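Long-range contact in CBS domain-containing protein (Pyrococcus horikoshii, PDB 2YZQ), which is of uncharacterised function but binds S-adenosylmethionine and probably acts as a ligand-sensing protein built from CBS domains: residues M1-T13 against V72-K84. Numbering follows the deposited sequence.
Sequences MRVKTIMTQNPVT and VVKENDTLKKAAK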
loop_
_atom_site.group_PDB
_atom_site.type_symbol
_atom_site.label_atom_id
_atom_site.label_comp_id
_atom_site.label_asym_id
_atom_site.label_seq_id
_atom_site.Cartn_x
_atom_site.Cartn_y
_atom_site.Cartn_z
ATOM N N MET A 1 -6.820 -14.692 12.978
ATOM C CA MET A 1 -6.465 -13.427 13.610
ATOM C C MET A 1 -7.570 -12.392 13.420
ATOM O O MET A 1 -8.383 -12.196 12.498
ATOM C CB MET A 1 -5.152 -12.894 13.034
ATOM C CG MET A 1 -4.738 -11.540 13.582
ATOM S SD MET A 1 -3.879 -11.662 15.164
ATOM C CE MET A 1 -3.300 -13.355 15.105
ATOM N N ARG A 2 -7.667 -11.677 14.543
ATOM C CA ARG A 2 -8.666 -10.603 14.698
ATOM C C ARG A 2 -8.061 -9.222 14.523
ATOM O O ARG A 2 -6.861 -9.008 14.785
ATOM C CB ARG A 2 -9.428 -10.695 16.026
ATOM C CG ARG A 2 -10.347 -11.913 16.082
ATOM C CD ARG A 2 -11.152 -11.946 17.357
ATOM N NE ARG A 2 -11.637 -13.295 17.636
ATOM C CZ ARG A 2 -12.804 -13.787 17.225
ATOM N NH1 ARG A 2 -13.648 -13.044 16.513
ATOM N NH2 ARG A 2 -13.136 -15.035 17.543
ATOM N N VAL A 3 -9.187 -8.535 14.262
ATOM C CA VAL A 3 -8.763 -7.159 14.046
ATOM C C VAL A 3 -8.062 -6.540 15.257
ATOM O O VAL A 3 -7.045 -5.856 15.115
ATOM C CB VAL A 3 -9.977 -6.284 13.661
ATOM C CG1 VAL A 3 -9.603 -4.816 13.696
ATOM C CG2 VAL A 3 -10.478 -6.678 12.266
ATOM N N LYS A 4 -8.607 -6.795 16.444
ATOM C CA LYS A 4 -8.067 -6.241 17.687
ATOM C C LYS A 4 -6.568 -6.447 17.880
ATOM O O LYS A 4 -5.892 -5.615 18.485
ATOM C CB LYS A 4 -8.811 -6.844 18.884
ATOM C CG LYS A 4 -8.562 -8.333 19.070
ATOM C CD LYS A 4 -9.633 -8.986 19.936
ATOM C CE LYS A 4 -9.627 -8.444 21.355
ATOM N NZ LYS A 4 -10.724 -9.048 22.163
ATOM N N THR A 5 -6.046 -7.546 17.351
ATOM C CA THR A 5 -4.633 -7.866 17.504
ATOM C C THR A 5 -3.709 -7.099 16.566
ATOM O O THR A 5 -2.567 -6.802 16.912
ATOM C CB THR A 5 -4.402 -9.374 17.282
ATOM O OG1 THR A 5 -5.314 -10.120 18.099
ATOM C CG2 THR A 5 -2.971 -9.758 17.637
ATOM N N ILE A 6 -4.214 -6.760 15.390
ATOM C CA ILE A 6 -3.402 -6.082 14.387
ATOM C C ILE A 6 -3.610 -4.572 14.285
ATOM O O ILE A 6 -2.729 -3.851 13.817
ATOM C CB ILE A 6 -3.648 -6.739 13.004
ATOM C CG1 ILE A 6 -3.517 -8.263 13.127
ATOM C CG2 ILE A 6 -2.662 -6.211 11.969
ATOM C CD1 ILE A 6 -2.182 -8.737 13.703
ATOM N N MET A 7 -4.760 -4.083 14.742
ATOM C CA MET A 7 -5.053 -2.654 14.661
ATOM C C MET A 7 -4.197 -1.813 15.599
ATOM O O MET A 7 -3.574 -2.331 16.523
ATOM C CB MET A 7 -6.521 -2.398 15.007
ATOM C CG MET A 7 -6.847 -2.701 16.467
ATOM S SD MET A 7 -8.573 -2.418 16.874
ATOM C CE MET A 7 -8.468 -2.120 18.656
ATOM N N THR A 8 -4.164 -0.510 15.339
ATOM C CA THR A 8 -3.454 0.432 16.196
ATOM C C THR A 8 -4.582 1.010 17.043
ATOM O O THR A 8 -5.541 1.560 16.506
ATOM C CB THR A 8 -2.800 1.574 15.393
ATOM O OG1 THR A 8 -1.704 1.060 14.628
ATOM C CG2 THR A 8 -2.287 2.661 16.331
ATOM N N GLN A 9 -4.486 0.882 18.362
ATOM C CA GLN A 9 -5.554 1.383 19.217
ATOM C C GLN A 9 -5.523 2.882 19.489
ATOM O O GLN A 9 -4.500 3.538 19.321
ATOM C CB GLN A 9 -5.549 0.647 20.556
ATOM C CG GLN A 9 -5.453 -0.857 20.433
ATOM C CD GLN A 9 -6.050 -1.565 21.623
ATOM O OE1 GLN A 9 -7.234 -1.906 21.627
ATOM N NE2 GLN A 9 -5.240 -1.775 22.656
ATOM N N ASN A 10 -6.677 3.401 19.900
ATOM C CA ASN A 10 -6.848 4.802 20.265
ATOM C C ASN A 10 -6.299 5.807 19.261
ATOM O O ASN A 10 -5.402 6.589 19.571
ATOM C CB ASN A 10 -6.211 5.035 21.633
ATOM C CG ASN A 10 -6.709 4.053 22.673
ATOM O OD1 ASN A 10 -7.888 4.047 23.021
ATOM N ND2 ASN A 10 -5.809 3.207 23.169
ATOM N N PRO A 11 -6.844 5.808 18.042
ATOM C CA PRO A 11 -6.373 6.745 17.021
ATOM C C PRO A 11 -6.763 8.179 17.346
ATOM O O PRO A 11 -7.816 8.430 17.938
ATOM C CB PRO A 11 -7.064 6.244 15.760
ATOM C CG PRO A 11 -8.374 5.760 16.292
ATOM C CD PRO A 11 -7.943 4.978 17.519
ATOM N N VAL A 12 -5.905 9.119 16.971
ATOM C CA VAL A 12 -6.206 10.520 17.193
ATOM C C VAL A 12 -7.289 10.849 16.173
ATOM O O VAL A 12 -7.179 10.487 15.000
ATOM C CB VAL A 12 -4.968 11.411 16.961
ATOM C CG1 VAL A 12 -4.008 11.277 18.132
ATOM C CG2 VAL A 12 -4.270 11.008 15.675
ATOM N N THR A 13 -8.346 11.507 16.627
ATOM C CA THR A 13 -9.451 11.857 15.746
ATOM C C THR A 13 -9.648 13.361 15.694
ATOM O O THR A 13 -9.008 14.110 16.431
ATOM C CB THR A 13 -10.768 11.228 16.232
ATOM O OG1 THR A 13 -11.118 11.792 17.501
ATOM C CG2 THR A 13 -10.622 9.718 16.375
ATOM N N VAL A 72 -15.688 0.041 7.809
ATOM C CA VAL A 72 -15.629 -0.059 9.264
ATOM C C VAL A 72 -15.844 -1.489 9.738
ATOM O O VAL A 72 -16.576 -2.263 9.116
ATOM C CB VAL A 72 -16.693 0.841 9.938
ATOM C CG1 VAL A 72 -16.468 2.291 9.558
ATOM C CG2 VAL A 72 -18.085 0.390 9.534
ATOM N N VAL A 73 -15.196 -1.836 10.845
ATOM C CA VAL A 73 -15.323 -3.164 11.431
ATOM C C VAL A 73 -15.255 -3.010 12.942
ATOM O O VAL A 73 -15.009 -1.915 13.448
ATOM C CB VAL A 73 -14.169 -4.101 11.001
ATOM C CG1 VAL A 73 -14.181 -4.293 9.493
ATOM C CG2 VAL A 73 -12.832 -3.521 11.454
ATOM N N LYS A 74 -15.490 -4.109 13.650
ATOM C CA LYS A 74 -15.410 -4.126 15.105
ATOM C C LYS A 74 -14.119 -4.866 15.443
ATOM O O LYS A 74 -13.646 -5.677 14.645
ATOM C CB LYS A 74 -16.623 -4.840 15.700
ATOM C CG LYS A 74 -17.919 -4.060 15.531
ATOM C CD LYS A 74 -19.082 -4.736 16.232
ATOM C CE LYS A 74 -20.331 -3.871 16.165
ATOM N NZ LYS A 74 -20.683 -3.518 14.761
ATOM N N GLU A 75 -13.546 -4.598 16.616
ATOM C CA GLU A 75 -12.283 -5.235 16.979
ATOM C C GLU A 75 -12.316 -6.756 17.047
ATOM O O GLU A 75 -11.283 -7.400 16.884
ATOM C CB GLU A 75 -11.742 -4.676 18.306
ATOM C CG GLU A 75 -12.483 -5.126 19.557
ATOM C CD GLU A 75 -11.698 -4.846 20.829
ATOM O OE1 GLU A 75 -12.263 -5.015 21.932
ATOM O OE2 GLU A 75 -10.514 -4.466 20.730
ATOM N N ASN A 76 -13.489 -7.341 17.267
ATOM C CA ASN A 76 -13.566 -8.792 17.350
ATOM C C ASN A 76 -13.876 -9.461 16.017
ATOM O O ASN A 76 -14.083 -10.674 15.951
ATOM C CB ASN A 76 -14.575 -9.214 18.422
ATOM C CG ASN A 76 -14.103 -8.869 19.825
ATOM O OD1 ASN A 76 -12.993 -9.222 20.223
ATOM N ND2 ASN A 76 -14.947 -8.175 20.582
ATOM N N ASP A 77 -13.912 -8.665 14.953
ATOM C CA ASP A 77 -14.146 -9.218 13.626
ATOM C C ASP A 77 -12.851 -9.883 13.169
ATOM O O ASP A 77 -11.771 -9.604 13.696
ATOM C CB ASP A 77 -14.542 -8.123 12.628
ATOM C CG ASP A 77 -15.982 -7.673 12.795
ATOM O OD1 ASP A 77 -16.817 -8.500 13.216
ATOM O OD2 ASP A 77 -16.283 -6.502 12.485
ATOM N N THR A 78 -12.958 -10.771 12.190
ATOM C CA THR A 78 -11.780 -11.459 11.680
ATOM C C THR A 78 -11.010 -10.548 10.735
ATOM O O THR A 78 -11.563 -9.587 10.200
ATOM C CB THR A 78 -12.171 -12.715 10.894
ATOM O OG1 THR A 78 -12.985 -12.334 9.777
ATOM C CG2 THR A 78 -12.944 -13.683 11.780
ATOM N N LEU A 79 -9.728 -10.842 10.536
ATOM C CA LEU A 79 -8.925 -10.044 9.619
ATOM C C LEU A 79 -9.479 -10.262 8.220
ATOM O O LEU A 79 -9.380 -9.390 7.358
ATOM C CB LEU A 79 -7.454 -10.466 9.659
ATOM C CG LEU A 79 -6.634 -10.015 10.865
ATOM C CD1 LEU A 79 -5.210 -10.529 10.726
ATOM C CD2 LEU A 79 -6.645 -8.495 10.956
ATOM N N LYS A 80 -10.066 -11.434 8.004
ATOM C CA LYS A 80 -10.647 -11.760 6.709
ATOM C C LYS A 80 -11.736 -10.755 6.360
ATOM O O LYS A 80 -11.815 -10.286 5.228
ATOM C CB LYS A 80 -11.243 -13.171 6.725
ATOM C CG LYS A 80 -11.980 -13.536 5.440
ATOM C CD LYS A 80 -12.511 -14.959 5.476
ATOM C CE LYS A 80 -13.192 -15.322 4.164
ATOM N NZ LYS A 80 -13.636 -16.745 4.148
ATOM N N LYS A 81 -12.575 -10.425 7.335
ATOM C CA LYS A 81 -13.652 -9.469 7.104
ATOM C C LYS A 81 -13.106 -8.092 6.736
ATOM O O LYS A 81 -13.610 -7.445 5.821
ATOM C CB LYS A 81 -14.540 -9.364 8.347
ATOM C CG LYS A 81 -15.722 -8.421 8.186
ATOM C CD LYS A 81 -16.645 -8.481 9.391
ATOM C CE LYS A 81 -17.786 -7.489 9.252
ATOM N NZ LYS A 81 -18.552 -7.702 7.993
ATOM N N ALA A 82 -12.076 -7.647 7.451
ATOM C CA ALA A 82 -11.469 -6.349 7.191
ATOM C C ALA A 82 -10.787 -6.338 5.825
ATOM O O ALA A 82 -10.844 -5.346 5.099
ATOM C CB ALA A 82 -10.458 -6.012 8.288
ATOM N N ALA A 83 -10.146 -7.449 5.476
ATOM C CA ALA A 83 -9.468 -7.541 4.188
ATOM C C ALA A 83 -10.485 -7.446 3.051
ATOM O O ALA A 83 -10.247 -6.764 2.052
ATOM C CB ALA A 83 -8.689 -8.852 4.092
ATOM N N LYS A 84 -11.617 -8.128 3.211
ATOM C CA LYS A 84 -12.671 -8.113 2.199
ATOM C C LYS A 84 -13.189 -6.698 1.960
ATOM O O LYS A 84 -13.456 -6.308 0.826
ATOM C CB LYS A 84 -13.833 -9.015 2.626
ATOM C CG LYS A 84 -13.555 -10.503 2.488
ATOM C CD LYS A 84 -14.729 -11.339 2.987
ATOM C CE LYS A 84 -16.021 -10.992 2.258
ATOM N NZ LYS A 84 -15.919 -11.215 0.787
#
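Val3 sits over the turn 74-77 and the start of helix 79-89. Its CG1 lies anti to the backbone N (chi1 169°), which puts CG2 beside that N. Val3 CG2 is 4.0 Å from both Val73 CG2 and Ala82 CB. Leu79 and Ile6 cross at about a right angle, with Ile6 CG1 3.7 Å from Leu79 CD1. Tyr116 of helix 109-117 and Leu107 of strand 103-108 also touch both Ile6 and Leu79.

Lys4 runs obliquely across Glu75 and Asn76. Its chain bends at chi3 (-64°), and Lys4 NZ donates to Asn76 OD1 in the carbonyl plane at 3.0 Å. Lys4 NZ stays 4.3 Å from Glu75 OE1, too far for a salt bridge.

Backbone bonds pin the two segments together. Leu79 N donates to Met1 O at 2.7 Å. Val3 N donates to Asp77 O at 2.9 Å. Lys4 N donates to Glu75 O at 2.8 Å. Asp77 OD2 in turn accepts from Lys74 N, bracing the turn.

Val3, Ile6, Val73, Leu79 and Ala82 thus form a buried aliphatic patch, while Lys4 and Asn76 pair at the more exposed part of the contact. Backbone bonds and aliphatic packing together tie the N-terminal helix 3-6 to the second CBS motif.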